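Local coordinates for protein metallo-beta-lactamase 1 (Acinetobacter baumannii, PDB 5MMD) that probably hydrolyses the ring of beta-lactam antibiotics with the help of bound zinc ions, as a periplasmic class B metallo-beta-lactamase that confers antibiotic resistance, at residues A[51-54]-A[55-58]. Sequence-based numbering, arbitrary orientation.
Sequences PWSE and SDTE
The carbonyl oxygen S53 O is gripped twice by T57: T57 N and T57 OG1 each donate to it at 2.9 Å, from opposite faces of its plane. A threonine suits the place because its side chain supplies a hydroxyl donor for S53 O; with OG1 beside its own backbone N (chi1 -65°), that hydroxyl is carried back toward the start of the helix. S53 is the N-cap of helix 54-66. Its short side chain folds back so that S53 OG accepts from D56 N at 3.0 Å, in a fairly straight bond (160° at the hydrogen), satisfying an amide that has no preceding helical turn to pair with. The same hydroxyl donates weakly to D56 OD2, 3.1 Å away, and the carboxylate's charge would probably also be favoured near the helix's amino end. The bond from T57 N to S53 O opens the i to i+4 series, and E58 N to E54 O continues it. P51 packs crosswise on T57, its CD 3.5 Å from T57 OG1, and rests its CB on D56 CB. P51 also touches H20 and S22 of strand 17-26, while T57 leans on W89 and L90 of helix 87-92, so the capped end joins that strand to that helix.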
ATOM      1  N   PRO A  51       6.882  -4.592  -4.587  1.00  9.81           N
ATOM      2  CA  PRO A  51       6.845  -4.178  -5.996  1.00 11.12           C
ATOM      3  C   PRO A  51       5.969  -5.143  -6.818  1.00 10.89           C
ATOM      4  O   PRO A  51       5.579  -6.199  -6.326  1.00 10.11           O
ATOM      5  CB  PRO A  51       8.321  -4.235  -6.404  1.00 12.18           C
ATOM      6  CG  PRO A  51       9.057  -3.860  -5.157  1.00 12.43           C
ATOM      7  CD  PRO A  51       8.254  -4.609  -4.061  1.00 10.30           C
ATOM      8  N   TRP A  52       5.682  -4.773  -8.058  1.00 11.31           N
ATOM      9  CA  TRP A  52       4.803  -5.510  -8.942  1.00 12.46           C
ATOM     10  C   TRP A  52       5.428  -6.731  -9.587  1.00 13.31           C
ATOM     11  O   TRP A  52       4.835  -7.293 -10.498  1.00 14.49           O
ATOM     12  CB  TRP A  52       4.323  -4.593 -10.071  1.00 12.67           C
ATOM     13  CG  TRP A  52       2.925  -4.778 -10.533  1.00 10.97           C
ATOM     14  CD1 TRP A  52       2.197  -5.930 -10.584  1.00 11.96           C
ATOM     15  CD2 TRP A  52       2.074  -3.746 -11.040  1.00 11.97           C
ATOM     16  NE1 TRP A  52       0.943  -5.682 -11.102  1.00 12.08           N
ATOM     17  CE2 TRP A  52       0.835  -4.343 -11.373  1.00 12.19           C
ATOM     18  CE3 TRP A  52       2.246  -2.374 -11.249  1.00 10.63           C
ATOM     19  CZ2 TRP A  52      -0.235  -3.611 -11.918  1.00 11.93           C
ATOM     20  CZ3 TRP A  52       1.190  -1.643 -11.756  1.00 11.26           C
ATOM     21  CH2 TRP A  52      -0.052  -2.265 -12.082  1.00 12.13           C
ATOM     22  N   SER A  53       6.610  -7.148  -9.157  1.00 14.09           N
ATOM     23  CA  SER A  53       7.257  -8.329  -9.749  1.00 16.34           C
ATOM     24  C   SER A  53       8.279  -8.943  -8.803  1.00 17.56           C
ATOM     25  O   SER A  53       8.806  -8.261  -7.899  1.00 17.52           O
ATOM     26  CB  SER A  53       7.936  -7.981 -11.083  1.00 17.23           C
ATOM     27  OG  SER A  53       9.145  -7.233 -10.906  1.00 17.05           O
ATOM     28  N   GLU A  54       8.529 -10.235  -8.998  1.00 19.29           N
ATOM     29  CA  GLU A  54       9.563 -10.946  -8.251  1.00 20.09           C
ATOM     30  C   GLU A  54      10.915 -10.281  -8.473  1.00 21.07           C
ATOM     31  O   GLU A  54      11.667 -10.012  -7.518  1.00 20.41           O
ATOM     32  CB  GLU A  54       9.593 -12.401  -8.685  1.00 22.44           C
ATOM     33  CG  GLU A  54      10.631 -13.236  -8.016  1.00 22.87           C
ATOM     34  CD  GLU A  54      10.488 -14.704  -8.355  1.00 25.21           C
ATOM     35  OE1 GLU A  54       9.381 -15.269  -8.186  1.00 25.39           O
ATOM     36  OE2 GLU A  54      11.504 -15.275  -8.795  1.00 27.28           O
ATOM     37  N   SER A  55      11.218 -10.014  -9.743  1.00 22.03           N
ATOM     38  CA  SER A  55      12.479  -9.369 -10.098  1.00 22.45           C
ATOM     39  C   SER A  55      12.666  -8.078  -9.307  1.00 20.58           C
ATOM     40  O   SER A  55      13.710  -7.867  -8.685  1.00 20.41           O
ATOM     41  CB  SER A  55      12.536  -9.054 -11.596  1.00 23.45           C
ATOM     42  OG  SER A  55      13.770  -8.403 -11.918  1.00 24.34           O
ATOM     43  N   ASP A  56      11.664  -7.201  -9.350  1.00 19.10           N
ATOM     44  CA  ASP A  56      11.809  -5.904  -8.704  1.00 18.20           C
ATOM     45  C   ASP A  56      11.757  -6.018  -7.167  1.00 17.46           C
ATOM     46  O   ASP A  56      12.307  -5.174  -6.489  1.00 17.07           O
ATOM     47  CB  ASP A  56      10.750  -4.923  -9.215  1.00 17.90           C
ATOM     48  CG  ASP A  56      11.042  -4.457 -10.630  1.00 19.09           C
ATOM     49  OD1 ASP A  56      12.223  -4.279 -10.966  1.00 19.99           O
ATOM     50  OD2 ASP A  56      10.104  -4.321 -11.414  1.00 19.66           O
ATOM     51  N   THR A  57      11.116  -7.049  -6.635  1.00 16.28           N
ATOM     52  CA  THR A  57      11.120  -7.279  -5.196  1.00 16.46           C
ATOM     53  C   THR A  57      12.550  -7.644  -4.802  1.00 17.45           C
ATOM     54  O   THR A  57      13.097  -7.053  -3.883  1.00 16.90           O
ATOM     55  CB  THR A  57      10.123  -8.370  -4.741  1.00 15.36           C
ATOM     56  OG1 THR A  57       8.791  -7.927  -5.012  1.00 13.36           O
ATOM     57  CG2 THR A  57      10.259  -8.637  -3.213  1.00 13.37           C
ATOM     58  N   GLU A  58      13.187  -8.561  -5.535  1.00 19.76           N
ATOM     59  CA  GLU A  58      14.605  -8.843  -5.280  1.00 23.07           C
ATOM     60  C   GLU A  58      15.453  -7.583  -5.400  1.00 23.51           C
ATOM     61  O   GLU A  58      16.361  -7.376  -4.578  1.00 22.82           O
ATOM     62  CB  GLU A  58      15.185  -9.917  -6.217  1.00 26.01           C
ATOM     63  CG  GLU A  58      16.696 -10.135  -5.952  1.00 28.68           C
ATOM     64  CD  GLU A  58      17.631  -9.252  -6.813  1.00 30.75           C
ATOM     65  OE1 GLU A  58      17.168  -8.723  -7.851  1.00 31.32           O
ATOM     66  OE2 GLU A  58      18.835  -9.059  -6.456  1.00 32.72           O
TER